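Local coordinates for protein arsenite methyltransferase (Chlamydomonas reinhardtii, PDB 5EVJ) that probably methylates trivalent arsenic, passing methyl groups from S-adenosyl-L-methionine to arsenic presented as its glutathione adduct, at residues Thr240-Glu248 with Tyr304-Phe312; Asp286-Ile297 with His336-Tyr347. The protein carries 15 engineered substitutions. All coordinates share one frame; numbering follows the deposited sequence.

How the contacts relate
Contact 1 docks the turn within 304-312 on strand 243-249, at one edge of the large seven-stranded sheet; contact 2 pairs strands 289-293 and 337-340 in the small antiparallel sheet of the C-terminal part. Their centres are about 17 Å apart, and the segments interleave along the chain. They meet through apolar packing, largely of aromatic residues: Phe-312 CB lies 3.6 Å from Tyr-293 CB, Phe-312 CE2 is 3.6 Å from Ala-291 CB, and Tyr-304 CD2 is 3.8 Å from Phe-337 CZ, while the Phe-312 and Phe-337 rings stand edge-to-face. A bound sodium ion lies about 8 Å from the Asp-305 side chain in contact 1 and about 7 Å from that of Tyr-293 in contact 2.

Contact 1 of 2, residues Thr240-Glu248 with Tyr304-Phe312; sequences TDPRQLEAE and YDLDDHHRF. Engineered in segment 240-248: Ala-247 (natural residue Cys).
Arg-243 presents its guanidinium edge to Asp-307 while its NH1 sits over one face of the His-310 ring, 3.4 Å from His-310 CE1, the two planes 24° apart. At that edge, Arg-243 NH1 gives a nearly straight, in-plane bond of 2.8 Å to Asp-307 OD2; farther round, Arg-243 NE and NH2 both reach Asp-241 OD2 at 3.0 Å, completing a salt-bridge network. A bend at chi2 (-82°) brings Arg-243 CD to within 3.1 Å of Asp-307 OD2. With an alanine here in place of the arginine, Asp-307 OD2 and Asp-241 OD2 would probably lose the charge that joins them, and the His-310 face would lose NH1. The second oxygen, Asp-307 OD1, accepts His-310 ND1 in the ring plane at 2.6 Å through its syn lone pair, and on its anti side takes His-309 N, forming an Asx turn within the type I turn 307-310. Alongside, Gln-244 O receives Asp-308 N at 3.0 Å, and Gln-244 NE2 bonds Asp-308 OD2, tilted out of the amide plane. The turn thus docks on an outermost strand of the large sheet, 243-249, which pairs with strand 266-274; Thr-324 and Asn-323 of helix 322-329 hydrogen-bond Arg-243 NH1 and Asp-241 OD2 respectively.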
loop_
_atom_site.group_PDB
_atom_site.type_symbol
_atom_site.label_atom_id
_atom_site.label_comp_id
_atom_site.label_asym_id
_atom_site.label_seq_id
_atom_site.Cartn_x
_atom_site.Cartn_y
_atom_site.Cartn_z
ATOM N N THR A 240 10.892 7.335 -4.732
ATOM C CA THR A 240 11.223 8.732 -4.764
ATOM C C THR A 240 10.069 9.673 -4.538
ATOM O O THR A 240 10.309 10.835 -4.238
ATOM C CB THR A 240 11.900 9.019 -6.054
ATOM O OG1 THR A 240 12.881 8.009 -6.221
ATOM C CG2 THR A 240 12.557 10.427 -6.081
ATOM N N ASP A 241 8.819 9.202 -4.693
ATOM C CA ASP A 241 7.655 10.124 -4.587
ATOM C C ASP A 241 6.445 9.446 -4.026
ATOM O O ASP A 241 5.474 9.193 -4.744
ATOM C CB ASP A 241 7.409 10.796 -5.907
ATOM C CG ASP A 241 6.182 11.745 -5.890
ATOM O OD1 ASP A 241 5.786 12.283 -4.820
ATOM O OD2 ASP A 241 5.585 11.963 -6.959
ATOM N N PRO A 242 6.508 9.090 -2.736
ATOM C CA PRO A 242 5.368 8.529 -2.056
ATOM C C PRO A 242 4.128 9.379 -2.245
ATOM O O PRO A 242 4.234 10.563 -2.241
ATOM C CB PRO A 242 5.770 8.585 -0.557
ATOM C CG PRO A 242 7.241 8.507 -0.567
ATOM C CD PRO A 242 7.580 9.400 -1.768
ATOM N N ARG A 243 2.966 8.749 -2.389
ATOM C CA ARG A 243 1.717 9.459 -2.611
ATOM C C ARG A 243 0.753 8.970 -1.587
ATOM O O ARG A 243 0.640 7.787 -1.322
ATOM C CB ARG A 243 1.165 9.168 -4.007
ATOM C CG ARG A 243 1.986 9.739 -5.153
ATOM C CD ARG A 243 1.711 11.216 -5.441
ATOM N NE ARG A 243 2.631 11.645 -6.503
ATOM C CZ ARG A 243 2.260 11.813 -7.767
ATOM N NH1 ARG A 243 1.000 11.638 -8.095
ATOM N NH2 ARG A 243 3.143 12.178 -8.693
ATOM N N GLN A 244 0.058 9.909 -1.006
ATOM C CA GLN A 244 -0.899 9.672 0.037
ATOM C C GLN A 244 -2.270 9.398 -0.636
ATOM O O GLN A 244 -2.817 10.234 -1.383
ATOM C CB GLN A 244 -0.868 10.929 0.924
ATOM C CG GLN A 244 -2.061 11.052 1.835
ATOM C CD GLN A 244 -1.879 12.146 2.871
ATOM O OE1 GLN A 244 -0.832 12.246 3.515
ATOM N NE2 GLN A 244 -2.907 12.982 3.025
ATOM N N LEU A 245 -2.842 8.235 -0.410
ATOM C CA LEU A 245 -4.131 7.969 -1.048
ATOM C C LEU A 245 -5.255 8.506 -0.166
ATOM O O LEU A 245 -6.207 9.085 -0.659
ATOM C CB LEU A 245 -4.319 6.443 -1.289
ATOM C CG LEU A 245 -5.722 6.025 -1.821
ATOM C CD1 LEU A 245 -6.053 6.721 -3.143
ATOM C CD2 LEU A 245 -5.943 4.531 -1.948
ATOM N N GLU A 246 -5.134 8.324 1.150
ATOM C CA GLU A 246 -6.092 8.870 2.085
ATOM C C GLU A 246 -5.585 8.830 3.538
ATOM O O GLU A 246 -4.755 7.995 3.927
ATOM C CB GLU A 246 -7.417 8.137 2.005
ATOM C CG GLU A 246 -7.401 6.759 2.645
ATOM C CD GLU A 246 -8.636 5.962 2.247
ATOM O OE1 GLU A 246 -9.762 6.319 2.678
ATOM O OE2 GLU A 246 -8.484 4.983 1.487
ATOM N N ALA A 247 -6.074 9.779 4.313
ATOM C CA ALA A 247 -5.606 9.949 5.668
ATOM C C ALA A 247 -6.828 10.220 6.520
ATOM O O ALA A 247 -7.755 10.936 6.117
ATOM C CB ALA A 247 -4.622 11.109 5.756
ATOM N N GLU A 248 -6.830 9.612 7.681
ATOM C CA GLU A 248 -7.823 9.906 8.679
ATOM C C GLU A 248 -7.118 10.210 10.018
ATOM O O GLU A 248 -6.293 9.412 10.513
ATOM C CB GLU A 248 -8.871 8.761 8.791
ATOM C CG GLU A 248 -9.993 8.725 7.721
ATOM C CD GLU A 248 -10.649 10.090 7.379
ATOM O OE1 GLU A 248 -10.865 10.922 8.296
ATOM O OE2 GLU A 248 -10.971 10.341 6.179
ATOM N N TYR A 304 -11.414 7.480 -11.280
ATOM C CA TYR A 304 -10.411 6.770 -10.487
ATOM C C TYR A 304 -9.493 7.729 -9.698
ATOM O O TYR A 304 -8.855 8.652 -10.267
ATOM C CB TYR A 304 -9.539 6.011 -11.450
ATOM C CG TYR A 304 -8.430 5.287 -10.732
ATOM C CD1 TYR A 304 -8.703 4.140 -9.990
ATOM C CD2 TYR A 304 -7.118 5.740 -10.803
ATOM C CE1 TYR A 304 -7.684 3.466 -9.321
ATOM C CE2 TYR A 304 -6.090 5.061 -10.169
ATOM C CZ TYR A 304 -6.385 3.937 -9.418
ATOM O OH TYR A 304 -5.385 3.283 -8.758
ATOM N N ASP A 305 -9.422 7.540 -8.408
ATOM C CA ASP A 305 -8.372 8.226 -7.610
ATOM C C ASP A 305 -6.996 7.547 -7.610
ATOM O O ASP A 305 -6.813 6.512 -6.950
ATOM C CB ASP A 305 -8.835 8.383 -6.153
ATOM C CG ASP A 305 -10.163 9.202 -6.039
ATOM O OD1 ASP A 305 -10.281 10.284 -6.677
ATOM O OD2 ASP A 305 -11.085 8.709 -5.359
ATOM N N LEU A 306 -6.022 8.138 -8.299
ATOM C CA LEU A 306 -4.650 7.740 -8.091
ATOM C C LEU A 306 -4.285 8.042 -6.637
ATOM O O LEU A 306 -3.723 7.214 -5.913
ATOM C CB LEU A 306 -3.716 8.515 -9.016
ATOM C CG LEU A 306 -2.193 8.337 -8.761
ATOM C CD1 LEU A 306 -1.726 6.878 -9.020
ATOM C CD2 LEU A 306 -1.444 9.255 -9.736
ATOM N N ASP A 307 -4.488 9.280 -6.218
ATOM C CA ASP A 307 -4.076 9.670 -4.846
ATOM C C ASP A 307 -4.976 10.821 -4.507
ATOM O O ASP A 307 -5.780 11.216 -5.353
ATOM C CB ASP A 307 -2.593 10.063 -4.766
ATOM C CG ASP A 307 -2.206 11.127 -5.764
ATOM O OD1 ASP A 307 -2.913 12.163 -5.862
ATOM O OD2 ASP A 307 -1.157 10.958 -6.448
ATOM N N ASP A 308 -4.827 11.386 -3.309
ATOM C CA ASP A 308 -5.761 12.406 -2.860
ATOM C C ASP A 308 -5.628 13.760 -3.563
ATOM O O ASP A 308 -6.414 14.638 -3.263
ATOM C CB ASP A 308 -5.660 12.596 -1.352
ATOM C CG ASP A 308 -4.290 13.106 -0.916
ATOM O OD1 ASP A 308 -3.422 13.436 -1.749
ATOM O OD2 ASP A 308 -4.073 13.129 0.304
ATOM N N HIS A 309 -4.642 13.924 -4.462
ATOM C CA HIS A 309 -4.546 15.151 -5.340
ATOM C C HIS A 309 -4.770 14.870 -6.807
ATOM O O HIS A 309 -4.554 15.739 -7.650
ATOM C CB HIS A 309 -3.188 15.846 -5.161
ATOM C CG HIS A 309 -2.975 16.299 -3.756
ATOM N ND1 HIS A 309 -3.624 17.395 -3.222
ATOM C CD2 HIS A 309 -2.261 15.759 -2.745
ATOM C CE1 HIS A 309 -3.293 17.531 -1.956
ATOM N NE2 HIS A 309 -2.462 16.556 -1.640
ATOM N N HIS A 310 -5.182 13.653 -7.131
ATOM C CA HIS A 310 -5.298 13.281 -8.558
ATOM C C HIS A 310 -6.469 12.368 -8.755
ATOM O O HIS A 310 -6.347 11.152 -8.587
ATOM C CB HIS A 310 -4.025 12.588 -9.086
ATOM C CG HIS A 310 -2.796 13.442 -9.018
ATOM N ND1 HIS A 310 -2.067 13.600 -7.860
ATOM C CD2 HIS A 310 -2.178 14.194 -9.966
ATOM C CE1 HIS A 310 -1.040 14.398 -8.101
ATOM N NE2 HIS A 310 -1.088 14.772 -9.374
ATOM N N ARG A 311 -7.589 12.951 -9.140
ATOM C CA ARG A 311 -8.782 12.204 -9.484
ATOM C C ARG A 311 -9.002 12.329 -10.988
ATOM O O ARG A 311 -9.053 13.429 -11.479
ATOM C CB ARG A 311 -9.984 12.775 -8.733
ATOM C CG ARG A 311 -11.335 12.244 -9.180
ATOM C CD ARG A 311 -12.333 12.683 -8.128
ATOM N NE ARG A 311 -13.342 11.674 -7.885
ATOM C CZ ARG A 311 -14.466 11.548 -8.601
ATOM N NH1 ARG A 311 -14.733 12.403 -9.613
ATOM N NH2 ARG A 311 -15.336 10.567 -8.301
ATOM N N PHE A 312 -9.118 11.204 -11.678
ATOM C CA PHE A 312 -9.267 11.131 -13.104
ATOM C C PHE A 312 -10.675 10.748 -13.392
ATOM O O PHE A 312 -11.193 9.681 -12.897
ATOM C CB PHE A 312 -8.414 10.007 -13.714
ATOM C CG PHE A 312 -6.957 10.281 -13.639
ATOM C CD1 PHE A 312 -6.237 9.978 -12.460
ATOM C CD2 PHE A 312 -6.324 10.947 -14.698
ATOM C CE1 PHE A 312 -4.909 10.310 -12.371
ATOM C CE2 PHE A 312 -4.979 11.303 -14.587
ATOM C CZ PHE A 312 -4.279 10.967 -13.426
#

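Contact 2 of 2, residues Asp286-Ile297 with His336-Tyr347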
loop_
_atom_site.group_PDB
_atom_site.type_symbol
_atom_site.label_atom_id
_atom_site.label_comp_id
_atom_site.label_asym_id
_atom_site.label_seq_id
_atom_site.Cartn_x
_atom_site.Cartn_y
_atom_site.Cartn_z
ATOM N N ASP A 286 7.801 18.708 -15.713
ATOM C CA ASP A 286 6.806 18.908 -16.768
ATOM C C ASP A 286 7.299 18.368 -18.096
ATOM O O ASP A 286 8.136 18.987 -18.702
ATOM C CB ASP A 286 6.548 20.418 -16.920
ATOM C CG ASP A 286 5.290 20.743 -17.837
ATOM O OD1 ASP A 286 4.782 19.819 -18.577
ATOM O OD2 ASP A 286 4.802 21.923 -17.739
ATOM N N TYR A 287 6.765 17.268 -18.587
ATOM C CA TYR A 287 7.120 16.829 -19.929
ATOM C C TYR A 287 5.949 17.023 -20.927
ATOM O O TYR A 287 5.987 16.485 -22.044
ATOM C CB TYR A 287 7.577 15.355 -19.898
ATOM C CG TYR A 287 8.717 15.125 -18.971
ATOM C CD1 TYR A 287 10.007 15.430 -19.350
ATOM C CD2 TYR A 287 8.505 14.619 -17.684
ATOM C CE1 TYR A 287 11.073 15.241 -18.472
ATOM C CE2 TYR A 287 9.546 14.416 -16.823
ATOM C CZ TYR A 287 10.833 14.757 -17.223
ATOM O OH TYR A 287 11.892 14.561 -16.378
ATOM N N GLY A 288 4.952 17.827 -20.549
ATOM C CA GLY A 288 3.796 18.066 -21.418
ATOM C C GLY A 288 2.912 16.851 -21.726
ATOM O O GLY A 288 2.246 16.806 -22.803
ATOM N N GLN A 289 2.887 15.873 -20.804
ATOM C CA GLN A 289 2.079 14.714 -21.028
ATOM C C GLN A 289 0.621 14.939 -20.621
ATOM O O GLN A 289 0.308 15.778 -19.734
ATOM C CB GLN A 289 2.668 13.493 -20.322
ATOM C CG GLN A 289 4.044 13.070 -20.811
ATOM C CD GLN A 289 4.796 12.340 -19.688
ATOM O OE1 GLN A 289 5.023 12.884 -18.604
ATOM N NE2 GLN A 289 5.066 11.082 -19.910
ATOM N N VAL A 290 -0.259 14.147 -21.243
ATOM C CA VAL A 290 -1.707 14.110 -20.841
ATOM C C VAL A 290 -2.122 12.690 -20.550
ATOM O O VAL A 290 -1.795 11.809 -21.353
ATOM C CB VAL A 290 -2.551 14.618 -22.048
ATOM C CG1 VAL A 290 -4.067 14.465 -21.826
ATOM C CG2 VAL A 290 -2.135 16.067 -22.376
ATOM N N ALA A 291 -2.906 12.497 -19.490
ATOM C CA ALA A 291 -3.464 11.196 -19.091
ATOM C C ALA A 291 -5.007 11.114 -19.250
ATOM O O ALA A 291 -5.755 12.103 -18.985
ATOM C CB ALA A 291 -3.089 10.856 -17.632
ATOM N N VAL A 292 -5.487 9.957 -19.714
ATOM C CA VAL A 292 -6.899 9.800 -19.863
ATOM C C VAL A 292 -7.135 8.468 -19.253
ATOM O O VAL A 292 -6.525 7.430 -19.688
ATOM C CB VAL A 292 -7.361 9.793 -21.368
ATOM C CG1 VAL A 292 -8.894 9.819 -21.514
ATOM C CG2 VAL A 292 -6.739 10.940 -22.136
ATOM N N TYR A 293 -7.957 8.499 -18.210
ATOM C CA TYR A 293 -8.449 7.302 -17.656
ATOM C C TYR A 293 -9.596 6.776 -18.454
ATOM O O TYR A 293 -10.541 7.500 -18.733
ATOM C CB TYR A 293 -8.832 7.557 -16.275
ATOM C CG TYR A 293 -9.520 6.371 -15.689
ATOM C CD1 TYR A 293 -8.841 5.145 -15.565
ATOM C CD2 TYR A 293 -10.846 6.490 -15.184
ATOM C CE1 TYR A 293 -9.469 4.040 -14.991
ATOM C CE2 TYR A 293 -11.474 5.379 -14.594
ATOM C CZ TYR A 293 -10.789 4.148 -14.497
ATOM O OH TYR A 293 -11.388 3.027 -13.923
ATOM N N LYS A 294 -9.490 5.515 -18.870
ATOM C CA LYS A 294 -10.426 4.910 -19.823
ATOM C C LYS A 294 -11.671 4.284 -19.163
ATOM O O LYS A 294 -12.560 3.798 -19.855
ATOM C CB LYS A 294 -9.717 3.868 -20.778
ATOM C CG LYS A 294 -8.831 4.497 -21.830
ATOM C CD LYS A 294 -8.250 3.446 -22.796
ATOM C CE LYS A 294 -7.074 2.766 -22.119
ATOM N NZ LYS A 294 -6.111 2.163 -23.079
ATOM N N GLY A 295 -11.755 4.291 -17.853
ATOM C CA GLY A 295 -12.992 3.867 -17.200
ATOM C C GLY A 295 -13.148 2.385 -16.899
ATOM O O GLY A 295 -14.216 1.960 -16.408
ATOM N N THR A 296 -12.061 1.626 -17.114
ATOM C CA THR A 296 -12.117 0.200 -17.230
ATOM C C THR A 296 -11.720 -0.495 -15.937
ATOM O O THR A 296 -11.609 -1.711 -15.885
ATOM C CB THR A 296 -11.279 -0.307 -18.404
ATOM O OG1 THR A 296 -9.961 0.268 -18.359
ATOM C CG2 THR A 296 -11.977 0.035 -19.837
ATOM N N ILE A 297 -11.502 0.240 -14.860
ATOM C CA ILE A 297 -11.092 -0.484 -13.651
ATOM C C ILE A 297 -12.328 -0.819 -12.881
ATOM O O ILE A 297 -13.073 0.092 -12.501
ATOM C CB ILE A 297 -10.139 0.292 -12.784
ATOM C CG1 ILE A 297 -8.856 0.475 -13.541
ATOM C CG2 ILE A 297 -10.049 -0.294 -11.355
ATOM C CD1 ILE A 297 -7.873 1.375 -12.836
ATOM N N HIS A 336 -5.426 0.662 -18.323
ATOM C CA HIS A 336 -6.616 1.490 -18.159
ATOM C C HIS A 336 -6.427 2.980 -18.465
ATOM O O HIS A 336 -7.371 3.779 -18.219
ATOM C CB HIS A 336 -7.142 1.350 -16.750
ATOM C CG HIS A 336 -7.243 -0.070 -16.300
ATOM N ND1 HIS A 336 -8.226 -0.916 -16.750
ATOM C CD2 HIS A 336 -6.454 -0.815 -15.470
ATOM C CE1 HIS A 336 -8.053 -2.123 -16.228
ATOM N NE2 HIS A 336 -7.003 -2.076 -15.424
ATOM N N PHE A 337 -5.250 3.378 -18.954
ATOM C CA PHE A 337 -4.952 4.790 -19.160
ATOM C C PHE A 337 -4.336 4.999 -20.498
ATOM O O PHE A 337 -3.594 4.163 -20.907
ATOM C CB PHE A 337 -3.926 5.295 -18.132
ATOM C CG PHE A 337 -4.535 5.483 -16.809
ATOM C CD1 PHE A 337 -4.613 4.433 -15.935
ATOM C CD2 PHE A 337 -5.081 6.748 -16.448
ATOM C CE1 PHE A 337 -5.208 4.593 -14.684
ATOM C CE2 PHE A 337 -5.681 6.923 -15.193
ATOM C CZ PHE A 337 -5.774 5.861 -14.309
ATOM N N THR A 338 -4.564 6.156 -21.125
ATOM C CA THR A 338 -3.814 6.560 -22.304
ATOM C C THR A 338 -2.977 7.733 -21.866
ATOM O O THR A 338 -3.465 8.655 -21.181
ATOM C CB THR A 338 -4.796 7.055 -23.429
ATOM O OG1 THR A 338 -5.845 6.095 -23.630
ATOM C CG2 THR A 338 -4.121 7.377 -24.799
ATOM N N ILE A 339 -1.729 7.722 -22.314
ATOM C CA ILE A 339 -0.806 8.810 -22.133
ATOM C C ILE A 339 -0.566 9.416 -23.462
ATOM O O ILE A 339 -0.174 8.740 -24.414
ATOM C CB ILE A 339 0.586 8.297 -21.669
ATOM C CG1 ILE A 339 0.450 7.514 -20.366
ATOM C CG2 ILE A 339 1.425 9.476 -21.303
ATOM C CD1 ILE A 339 -0.171 8.363 -19.239
ATOM N N ILE A 340 -0.729 10.720 -23.542
ATOM C CA ILE A 340 -0.384 11.371 -24.782
ATOM C C ILE A 340 0.854 12.176 -24.506
ATOM O O ILE A 340 0.910 12.968 -23.569
ATOM C CB ILE A 340 -1.545 12.304 -25.195
ATOM C CG1 ILE A 340 -2.758 11.462 -25.629
ATOM C CG2 ILE A 340 -1.118 13.158 -26.343
ATOM C CD1 ILE A 340 -4.107 11.980 -25.158
ATOM N N GLY A 341 1.837 12.026 -25.359
ATOM C CA GLY A 341 3.103 12.699 -25.185
ATOM C C GLY A 341 4.161 11.715 -24.766
ATOM O O GLY A 341 3.947 10.506 -24.769
ATOM N N ASP A 342 5.333 12.234 -24.413
ATOM C CA ASP A 342 6.379 11.423 -23.853
ATOM C C ASP A 342 7.388 12.352 -23.162
ATOM O O ASP A 342 7.055 13.481 -22.802
ATOM C CB ASP A 342 6.999 10.581 -24.962
ATOM C CG ASP A 342 7.623 11.422 -26.013
ATOM O OD1 ASP A 342 7.873 12.630 -25.748
ATOM O OD2 ASP A 342 7.867 10.891 -27.104
ATOM N N ARG A 343 8.605 11.870 -22.930
ATOM C CA ARG A 343 9.553 12.607 -22.122
ATOM C C ARG A 343 10.688 13.116 -22.979
ATOM O O ARG A 343 11.694 13.471 -22.443
ATOM C CB ARG A 343 10.089 11.744 -20.951
ATOM C CG ARG A 343 9.080 11.454 -19.870
ATOM C CD ARG A 343 9.915 11.148 -18.615
ATOM N NE ARG A 343 9.119 10.638 -17.512
ATOM C CZ ARG A 343 9.536 10.520 -16.244
ATOM N NH1 ARG A 343 10.810 10.866 -15.876
ATOM N NH2 ARG A 343 8.679 9.995 -15.334
ATOM N N ALA A 344 10.530 13.216 -24.301
ATOM C CA ALA A 344 11.637 13.741 -25.154
ATOM C C ALA A 344 11.962 15.223 -24.941
ATOM O O ALA A 344 13.041 15.711 -25.321
ATOM C CB ALA A 344 11.438 13.423 -26.642
ATOM N N VAL A 345 11.039 15.953 -24.350
ATOM C CA VAL A 345 11.269 17.364 -24.201
ATOM C C VAL A 345 10.825 17.710 -22.846
ATOM O O VAL A 345 9.696 17.412 -22.480
ATOM C CB VAL A 345 10.511 18.285 -25.235
ATOM C CG1 VAL A 345 10.825 19.751 -24.898
ATOM C CG2 VAL A 345 10.878 17.951 -26.720
ATOM N N HIS A 346 11.730 18.361 -22.112
ATOM C CA HIS A 346 11.433 18.827 -20.757
ATOM C C HIS A 346 11.052 20.304 -20.785
ATOM O O HIS A 346 11.748 21.150 -21.423
ATOM C CB HIS A 346 12.683 18.548 -19.873
ATOM C CG HIS A 346 12.607 19.080 -18.483
ATOM N ND1 HIS A 346 11.788 18.538 -17.520
ATOM C CD2 HIS A 346 13.286 20.074 -17.880
ATOM C CE1 HIS A 346 11.921 19.212 -16.386
ATOM N NE2 HIS A 346 12.831 20.148 -16.589
ATOM N N TYR A 347 10.000 20.633 -20.047
ATOM C CA TYR A 347 9.455 21.995 -20.080
ATOM C C TYR A 347 9.691 22.782 -18.831
ATOM O O TYR A 347 9.404 23.989 -18.796
ATOM C CB TYR A 347 7.909 21.994 -20.378
ATOM C CG TYR A 347 7.595 21.440 -21.755
ATOM C CD1 TYR A 347 7.629 22.255 -22.893
ATOM C CD2 TYR A 347 7.302 20.085 -21.912
ATOM C CE1 TYR A 347 7.370 21.712 -24.158
ATOM C CE2 TYR A 347 7.051 19.516 -23.159
ATOM C CZ TYR A 347 7.079 20.315 -24.278
ATOM O OH TYR A 347 6.830 19.697 -25.487
HETATM O O HOH W 1 12.978 11.756 -17.501
HETATM O O HOH W 2 4.668 15.164 -23.939
HETATM O O HOH W 3 6.329 9.733 -17.602
HETATM O O HOH W 4 5.019 9.023 -21.908
#
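One face of the Tyr-287 ring is crossed by Arg-343, whose CD stands almost over the centre, 3.8 Å from the Tyr-287 centroid: a CH-pi contact. Its chain is extended from CG to NE (chi3 -171°), which carries the guanidinium past the ring centre to the CE2 rim, nearly parallel to the ring (14°). A water joins Arg-343 NH1 to Tyr-287 OH; Glu-281 also bonds that hydroxyl, and the carbonyl of Gln-279 takes Arg-343 NH2. His-346 meets the same ring obliquely, with His-346 ND1 3.5 Å from Tyr-287 CE1. At the other end, Ile-297 CG1 makes a CH-pi contact over one face of the His-336 ring, 3.3 Å from its centroid and offset toward the rim, while at the ring's edge Thr-296 OG1 and His-336 ND1 share a hydrogen bond of 2.6 Å. Tyr-293 crosses Phe-337 at 43° between planes, its CD1 over the Phe-337 face toward the rim, 3.4 Å from Phe-337 CZ. Between these ends runs an antiparallel ladder, Val-290 with Ile-340 and Val-292 with Thr-338 as hydrogen-bonded pairs; Val-290 and Ile-340 lie side by side, CB to CB 4.0 Å. Val-328 of helix 322-329 packs on Phe-337 and Ile-339, and strand 289-293 lies between strands 337-340 and 318-320.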